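Long-range contact in tetraacyldisaccharide 4'-kinase (Aquifex aeolicus, PDB 4EHX), which probably transfers the gamma-phosphate of ATP to the 4'-position of a tetraacyldisaccharide 1-phosphate, forming lipid IVA in the last step of its synthesis: residues Trp94-Lys106 with Thr277-Glu289. Residues are numbered along the deposited sequence; the frame is centred on the assembly and turned at random.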
ATOM      1  N   TRP A  94       4.545  11.817 -11.339  1.00 44.69           N
ATOM      2  CA  TRP A  94       3.623  10.700 -11.144  1.00 51.25           C
ATOM      3  C   TRP A  94       3.194  10.147 -12.497  1.00 56.37           C
ATOM      4  O   TRP A  94       3.010   8.939 -12.655  1.00 53.75           O
ATOM      5  CB  TRP A  94       2.406  11.108 -10.306  1.00 52.76           C
ATOM      6  CG  TRP A  94       1.580  12.208 -10.899  1.00 61.25           C
ATOM      7  CD1 TRP A  94       0.540  12.074 -11.772  1.00 62.99           C
ATOM      8  CD2 TRP A  94       1.711  13.612 -10.643  1.00 69.04           C
ATOM      9  NE1 TRP A  94       0.020  13.309 -12.083  1.00 70.52           N
ATOM     10  CE2 TRP A  94       0.721  14.270 -11.401  1.00 69.09           C
ATOM     11  CE3 TRP A  94       2.573  14.379  -9.850  1.00 79.32           C
ATOM     12  CZ2 TRP A  94       0.571  15.655 -11.392  1.00 76.60           C
ATOM     13  CZ3 TRP A  94       2.419  15.756  -9.841  1.00 83.96           C
ATOM     14  CH2 TRP A  94       1.425  16.380 -10.608  1.00 80.98           C
ATOM     15  N   GLU A  95       3.052  11.037 -13.478  1.00 50.84           N
ATOM     16  CA  GLU A  95       2.737  10.617 -14.837  1.00 62.99           C
ATOM     17  C   GLU A  95       3.691   9.517 -15.317  1.00 66.77           C
ATOM     18  O   GLU A  95       3.260   8.526 -15.909  1.00 73.59           O
ATOM     19  CB  GLU A  95       2.759  11.810 -15.801  1.00 71.61           C
ATOM     20  CG  GLU A  95       1.657  12.857 -15.576  1.00 80.58           C
ATOM     21  CD  GLU A  95       2.126  14.083 -14.796  1.00 81.78           C
ATOM     22  OE1 GLU A  95       3.048  13.953 -13.959  1.00 68.32           O
ATOM     23  OE2 GLU A  95       1.568  15.179 -15.023  1.00 82.01           O
ATOM     24  N   GLU A  96       4.983   9.691 -15.057  1.00 59.46           N
ATOM     25  CA  GLU A  96       5.989   8.723 -15.508  1.00 53.58           C
ATOM     26  C   GLU A  96       6.180   7.548 -14.542  1.00 49.57           C
ATOM     27  O   GLU A  96       6.500   6.435 -14.960  1.00 55.64           O
ATOM     28  CB  GLU A  96       7.331   9.420 -15.761  1.00 61.15           C
ATOM     29  CG  GLU A  96       8.427   8.502 -16.275  1.00 70.96           C
ATOM     30  CD  GLU A  96       9.640   9.259 -16.788  1.00 83.09           C
ATOM     31  OE1 GLU A  96       9.628  10.510 -16.754  1.00 82.65           O
ATOM     32  OE2 GLU A  96      10.606   8.599 -17.230  1.00 86.88           O
ATOM     33  N   ALA A  97       5.983   7.791 -13.253  1.00 39.05           N
ATOM     34  CA  ALA A  97       6.183   6.745 -12.258  1.00 39.30           C
ATOM     35  C   ALA A  97       4.972   5.831 -12.156  1.00 44.30           C
ATOM     36  O   ALA A  97       5.095   4.671 -11.771  1.00 45.95           O
ATOM     37  CB  ALA A  97       6.487   7.359 -10.894  1.00 36.23           C
ATOM     38  N   GLY A  98       3.805   6.361 -12.503  1.00 45.33           N
ATOM     39  CA  GLY A  98       2.551   5.734 -12.132  1.00 45.27           C
ATOM     40  C   GLY A  98       2.126   6.277 -10.779  1.00 46.91           C
ATOM     41  O   GLY A  98       2.970   6.601  -9.943  1.00 36.00           O
ATOM     42  N   ASP A  99       0.820   6.387 -10.560  1.00 47.30           N
ATOM     43  CA  ASP A  99       0.302   6.970  -9.325  1.00 44.32           C
ATOM     44  C   ASP A  99       0.763   6.247  -8.063  1.00 38.80           C
ATOM     45  O   ASP A  99       0.994   6.882  -7.034  1.00 36.89           O
ATOM     46  CB  ASP A  99      -1.227   7.032  -9.355  1.00 56.34           C
ATOM     47  CG  ASP A  99      -1.750   8.209 -10.162  1.00 64.14           C
ATOM     48  OD1 ASP A  99      -0.977   8.801 -10.950  1.00 61.77           O
ATOM     49  OD2 ASP A  99      -2.945   8.535 -10.009  1.00 66.70           O
ATOM     50  N   GLU A 100       0.897   4.926  -8.138  1.00 41.66           N
ATOM     51  CA  GLU A 100       1.202   4.113  -6.954  1.00 43.99           C
ATOM     52  C   GLU A 100       2.636   4.264  -6.419  1.00 31.84           C
ATOM     53  O   GLU A 100       2.839   4.523  -5.222  1.00 26.38           O
ATOM     54  CB  GLU A 100       0.911   2.626  -7.225  1.00 53.31           C
ATOM     55  CG  GLU A 100      -0.361   2.356  -8.036  1.00 69.14           C
ATOM     56  CD  GLU A 100      -0.199   2.623  -9.534  1.00 79.92           C
ATOM     57  OE1 GLU A 100       0.680   1.999 -10.171  1.00 81.13           O
ATOM     58  OE2 GLU A 100      -0.956   3.457 -10.076  1.00 83.62           O
ATOM     59  N   PRO A 101       3.641   4.049  -7.284  1.00 28.76           N
ATOM     60  CA  PRO A 101       5.008   4.258  -6.786  1.00 29.14           C
ATOM     61  C   PRO A 101       5.238   5.727  -6.408  1.00 27.78           C
ATOM     62  O   PRO A 101       5.975   5.997  -5.464  1.00 27.43           O
ATOM     63  CB  PRO A 101       5.885   3.874  -7.989  1.00 31.30           C
ATOM     64  CG  PRO A 101       5.016   2.954  -8.818  1.00 36.26           C
ATOM     65  CD  PRO A 101       3.630   3.543  -8.671  1.00 35.93           C
ATOM     66  N   TYR A 102       4.635   6.654  -7.149  1.00 28.67           N
ATOM     67  CA  TYR A 102       4.832   8.074  -6.851  1.00 32.67           C
ATOM     68  C   TYR A 102       4.266   8.410  -5.472  1.00 30.00           C
ATOM     69  O   TYR A 102       4.927   9.051  -4.653  1.00 26.65           O
ATOM     70  CB  TYR A 102       4.221   8.981  -7.931  1.00 28.19           C
ATOM     71  CG  TYR A 102       4.540  10.455  -7.710  1.00 30.60           C
ATOM     72  CD1 TYR A 102       3.787  11.227  -6.827  1.00 33.59           C
ATOM     73  CD2 TYR A 102       5.613  11.064  -8.363  1.00 28.11           C
ATOM     74  CE1 TYR A 102       4.086  12.577  -6.616  1.00 36.12           C
ATOM     75  CE2 TYR A 102       5.923  12.405  -8.154  1.00 34.62           C
ATOM     76  CZ  TYR A 102       5.152  13.153  -7.283  1.00 40.98           C
ATOM     77  OH  TYR A 102       5.457  14.476  -7.074  1.00 39.88           O
ATOM     78  N   LEU A 103       3.040   7.971  -5.208  1.00 30.51           N
ATOM     79  CA  LEU A 103       2.450   8.187  -3.894  1.00 31.50           C
ATOM     80  C   LEU A 103       3.303   7.564  -2.790  1.00 30.90           C
ATOM     81  O   LEU A 103       3.576   8.195  -1.763  1.00 26.93           O
ATOM     82  CB  LEU A 103       1.022   7.635  -3.849  1.00 36.75           C
ATOM     83  CG  LEU A 103       0.326   7.671  -2.483  1.00 38.69           C
ATOM     84  CD1 LEU A 103       0.315   9.085  -1.880  1.00 35.67           C
ATOM     85  CD2 LEU A 103      -1.095   7.107  -2.599  1.00 39.35           C
ATOM     86  N   MET A 104       3.718   6.313  -2.987  1.00 27.23           N
ATOM     87  CA  MET A 104       4.593   5.660  -2.007  1.00 28.75           C
ATOM     88  C   MET A 104       5.832   6.508  -1.735  1.00 26.66           C
ATOM     89  O   MET A 104       6.236   6.699  -0.592  1.00 26.66           O
ATOM     90  CB  MET A 104       5.012   4.270  -2.516  1.00 34.03           C
ATOM     91  CG  MET A 104       5.658   3.364  -1.468  1.00 47.10           C
ATOM     92  SD  MET A 104       4.445   2.540  -0.414  1.00 42.61           S
ATOM     93  CE  MET A 104       3.177   2.144  -1.606  1.00 72.08           C
ATOM     94  N   ALA A 105       6.454   7.004  -2.798  1.00 25.09           N
ATOM     95  CA  ALA A 105       7.647   7.842  -2.632  1.00 22.86           C
ATOM     96  C   ALA A 105       7.364   9.131  -1.849  1.00 28.63           C
ATOM     97  O   ALA A 105       8.174   9.570  -1.024  1.00 26.14           O
ATOM     98  CB  ALA A 105       8.267   8.156  -4.000  1.00 23.11           C
ATOM     99  N   LYS A 106       6.214   9.750  -2.100  1.00 28.83           N
ATOM    100  CA  LYS A 106       5.891  10.971  -1.370  1.00 31.40           C
ATOM    101  C   LYS A 106       5.621  10.651   0.096  1.00 29.38           C
ATOM    102  O   LYS A 106       5.903  11.456   0.978  1.00 28.86           O
ATOM    103  CB  LYS A 106       4.694  11.705  -1.993  1.00 29.47           C
ATOM    104  CG  LYS A 106       4.933  12.250  -3.396  1.00 33.02           C
ATOM    105  CD  LYS A 106       6.135  13.211  -3.489  1.00 40.01           C
ATOM    106  CE  LYS A 106       5.943  14.457  -2.673  1.00 40.61           C
ATOM    107  NZ  LYS A 106       6.733  15.639  -3.205  1.00 42.35           N
ATOM    108  N   THR A 277      -8.840  16.200   0.969  1.00 29.45           N
ATOM    109  CA  THR A 277      -8.988  15.216  -0.090  1.00 29.73           C
ATOM    110  C   THR A 277      -8.160  13.992   0.290  1.00 32.27           C
ATOM    111  O   THR A 277      -7.657  13.911   1.419  1.00 29.95           O
ATOM    112  CB  THR A 277      -8.557  15.782  -1.462  1.00 30.29           C
ATOM    113  OG1 THR A 277      -8.823  14.818  -2.489  1.00 30.40           O
ATOM    114  CG2 THR A 277      -7.055  16.144  -1.461  1.00 26.45           C
ATOM    115  N   THR A 278      -8.038  13.035  -0.626  1.00 30.53           N
ATOM    116  CA  THR A 278      -7.281  11.811  -0.347  1.00 27.89           C
ATOM    117  C   THR A 278      -5.823  11.965  -0.767  1.00 32.16           C
ATOM    118  O   THR A 278      -5.504  12.785  -1.620  1.00 32.06           O
ATOM    119  CB  THR A 278      -7.864  10.583  -1.088  1.00 38.32           C
ATOM    120  OG1 THR A 278      -7.613  10.708  -2.496  1.00 38.14           O
ATOM    121  CG2 THR A 278      -9.367  10.460  -0.845  1.00 41.34           C
ATOM    122  N   PRO A 279      -4.926  11.154  -0.185  1.00 34.98           N
ATOM    123  CA  PRO A 279      -3.516  11.256  -0.589  1.00 30.98           C
ATOM    124  C   PRO A 279      -3.304  11.013  -2.088  1.00 31.84           C
ATOM    125  O   PRO A 279      -2.458  11.671  -2.700  1.00 33.90           O
ATOM    126  CB  PRO A 279      -2.838  10.176   0.256  1.00 31.14           C
ATOM    127  CG  PRO A 279      -3.695  10.114   1.504  1.00 37.19           C
ATOM    128  CD  PRO A 279      -5.109  10.304   1.004  1.00 38.89           C
ATOM    129  N   LYS A 280      -4.063  10.092  -2.672  1.00 29.74           N
ATOM    130  CA  LYS A 280      -3.954   9.819  -4.102  1.00 37.14           C
ATOM    131  C   LYS A 280      -4.340  11.034  -4.943  1.00 38.28           C
ATOM    132  O   LYS A 280      -3.800  11.244  -6.029  1.00 40.48           O
ATOM    133  CB  LYS A 280      -4.807   8.616  -4.509  1.00 49.86           C
ATOM    134  CG  LYS A 280      -4.715   8.296  -5.998  1.00 69.97           C
ATOM    135  CD  LYS A 280      -5.597   7.124  -6.399  1.00 84.51           C
ATOM    136  CE  LYS A 280      -5.504   6.866  -7.900  1.00 90.90           C
ATOM    137  NZ  LYS A 280      -6.407   5.766  -8.342  1.00 97.36           N
ATOM    138  N   ASP A 281      -5.293  11.820  -4.452  1.00 29.93           N
ATOM    139  CA  ASP A 281      -5.651  13.070  -5.124  1.00 32.22           C
ATOM    140  C   ASP A 281      -4.615  14.155  -4.839  1.00 35.84           C
ATOM    141  O   ASP A 281      -4.248  14.947  -5.712  1.00 35.94           O
ATOM    142  CB  ASP A 281      -7.023  13.550  -4.653  1.00 39.41           C
ATOM    143  CG  ASP A 281      -8.145  12.667  -5.142  1.00 50.56           C
ATOM    144  OD1 ASP A 281      -8.411  12.682  -6.361  1.00 55.08           O
ATOM    145  OD2 ASP A 281      -8.764  11.972  -4.311  1.00 45.36           O
ATOM    146  N   LEU A 282      -4.137  14.173  -3.604  1.00 30.35           N
ATOM    147  CA  LEU A 282      -3.258  15.238  -3.148  1.00 32.95           C
ATOM    148  C   LEU A 282      -1.972  15.315  -3.968  1.00 33.07           C
ATOM    149  O   LEU A 282      -1.401  16.389  -4.113  1.00 33.72           O
ATOM    150  CB  LEU A 282      -2.951  15.054  -1.660  1.00 28.07           C
ATOM    151  CG  LEU A 282      -2.129  16.130  -0.950  1.00 34.27           C
ATOM    152  CD1 LEU A 282      -2.855  17.497  -0.940  1.00 33.57           C
ATOM    153  CD2 LEU A 282      -1.816  15.663   0.459  1.00 31.55           C
ATOM    154  N   ILE A 283      -1.511  14.185  -4.507  1.00 30.72           N
ATOM    155  CA  ILE A 283      -0.241  14.188  -5.238  1.00 35.34           C
ATOM    156  C   ILE A 283      -0.319  15.069  -6.484  1.00 46.11           C
ATOM    157  O   ILE A 283       0.706  15.505  -7.000  1.00 41.73           O
ATOM    158  CB  ILE A 283       0.256  12.769  -5.623  1.00 41.87           C
ATOM    159  CG1 ILE A 283      -0.788  12.025  -6.449  1.00 38.98           C
ATOM    160  CG2 ILE A 283       0.630  11.973  -4.387  1.00 37.22           C
ATOM    161  CD1 ILE A 283      -0.317  10.661  -6.944  1.00 46.10           C
ATOM    162  N   LYS A 284      -1.536  15.349  -6.943  1.00 41.28           N
ATOM    163  CA  LYS A 284      -1.734  16.122  -8.166  1.00 42.06           C
ATOM    164  C   LYS A 284      -1.976  17.593  -7.868  1.00 40.88           C
ATOM    165  O   LYS A 284      -2.182  18.394  -8.779  1.00 47.07           O
ATOM    166  CB  LYS A 284      -2.901  15.547  -8.976  1.00 40.88           C
ATOM    167  CG  LYS A 284      -2.670  14.122  -9.449  1.00 48.13           C
ATOM    168  CD  LYS A 284      -3.916  13.275  -9.266  1.00 59.76           C
ATOM    169  CE  LYS A 284      -3.652  11.819  -9.615  1.00 70.70           C
ATOM    170  NZ  LYS A 284      -3.245  11.666 -11.036  1.00 73.05           N
ATOM    171  N   LEU A 285      -1.940  17.946  -6.586  1.00 35.12           N
ATOM    172  CA  LEU A 285      -2.263  19.297  -6.148  1.00 34.19           C
ATOM    173  C   LEU A 285      -1.166  19.897  -5.278  1.00 37.78           C
ATOM    174  O   LEU A 285      -1.431  20.741  -4.417  1.00 41.74           O
ATOM    175  CB  LEU A 285      -3.585  19.302  -5.386  1.00 33.63           C
ATOM    176  CG  LEU A 285      -4.805  18.903  -6.213  1.00 42.65           C
ATOM    177  CD1 LEU A 285      -5.993  18.633  -5.311  1.00 50.14           C
ATOM    178  CD2 LEU A 285      -5.118  20.010  -7.217  1.00 37.03           C
ATOM    179  N   GLN A 286       0.071  19.471  -5.493  1.00 37.74           N
ATOM    180  CA  GLN A 286       1.160  19.989  -4.673  1.00 39.55           C
ATOM    181  C   GLN A 286       1.368  21.469  -4.951  1.00 42.93           C
ATOM    182  O   GLN A 286       1.250  21.922  -6.091  1.00 42.02           O
ATOM    183  CB  GLN A 286       2.443  19.196  -4.922  1.00 39.71           C
ATOM    184  CG  GLN A 286       2.263  17.708  -4.628  1.00 51.44           C
ATOM    185  CD  GLN A 286       3.492  16.895  -4.958  1.00 49.03           C
ATOM    186  OE1 GLN A 286       4.609  17.266  -4.596  1.00 50.82           O
ATOM    187  NE2 GLN A 286       3.295  15.785  -5.655  1.00 34.51           N
ATOM    188  N   GLY A 287       1.665  22.234  -3.911  1.00 48.47           N
ATOM    189  CA  GLY A 287       1.813  23.665  -4.096  1.00 64.21           C
ATOM    190  C   GLY A 287       0.579  24.423  -3.657  1.00 64.61           C
ATOM    191  O   GLY A 287       0.690  25.525  -3.121  1.00 72.55           O
ATOM    192  N   TYR A 288      -0.601  23.848  -3.884  1.00 43.64           N
ATOM    193  CA  TYR A 288      -1.803  24.400  -3.267  1.00 38.32           C
ATOM    194  C   TYR A 288      -1.667  24.184  -1.770  1.00 35.92           C
ATOM    195  O   TYR A 288      -1.792  23.068  -1.273  1.00 40.82           O
ATOM    196  CB  TYR A 288      -3.081  23.745  -3.814  1.00 41.06           C
ATOM    197  CG  TYR A 288      -3.522  24.322  -5.141  1.00 37.82           C
ATOM    198  CD1 TYR A 288      -3.889  25.666  -5.252  1.00 43.15           C
ATOM    199  CD2 TYR A 288      -3.570  23.536  -6.277  1.00 39.66           C
ATOM    200  CE1 TYR A 288      -4.284  26.198  -6.471  1.00 34.75           C
ATOM    201  CE2 TYR A 288      -3.963  24.051  -7.489  1.00 39.52           C
ATOM    202  CZ  TYR A 288      -4.327  25.379  -7.584  1.00 32.18           C
ATOM    203  OH  TYR A 288      -4.717  25.868  -8.810  1.00 33.54           O
ATOM    204  N   GLU A 289      -1.397  25.258  -1.053  1.00 32.50           N
ATOM    205  CA  GLU A 289      -1.045  25.142   0.344  1.00 43.90           C
ATOM    206  C   GLU A 289      -2.261  25.146   1.252  1.00 44.44           C
ATOM    207  O   GLU A 289      -2.130  25.079   2.471  1.00 47.39           O
ATOM    208  CB  GLU A 289      -0.033  26.232   0.712  1.00 57.91           C
ATOM    209  CG  GLU A 289       1.351  25.936   0.130  1.00 64.95           C
ATOM    210  CD  GLU A 289       2.148  27.180  -0.209  1.00 67.91           C
ATOM    211  OE1 GLU A 289       3.087  27.063  -1.029  1.00 56.26           O
ATOM    212  OE2 GLU A 289       1.842  28.266   0.338  1.00 66.05           O
TER
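I283 pushes into the side of helix 99-107 formed by D99, Y102 and L103, joining the P-loop kinase core of LpxK to the short helix 279-282 and the turn after it, which pack against strands 229-233 and 291-300. Its CG2 lies 3.8 Å from L103 CD1, the two side chains crossing at about a right angle, while its CB approaches the Y102 ring at CE1. The W94 ring is sandwiched: E95 OE1 sits over the centre of one face, and K284 CG lies off-centre over the other, a CH-pi contact 4.2 Å from the five-membered ring centroid. A chi1 of 60° wedges W94 CG between the two backbone branches, N and C, which brings the indole under K284 and the carbonyl of I283. K284 then bends at chi2 and chi4 to bring NZ to D99 OD2, 3.3 Å away, a salt bridge whose hydrogen bond is weak. At the far end, the Q286 amide is gripped by three bonds. NE2 donates to I283 O within its own segment and, over 2.9 Å, to Y102 OH, approaching at the ring edge with the two planes 45° apart; OE1 accepts from K106 NZ. An alanine at Q286 would probably leave Y102 OH without this donor and K106 NZ without its acceptor here. That last bond spans 3.0 Å from K106 NZ to Q286 OE1, with NZ standing 36° out of the carbonyl plane.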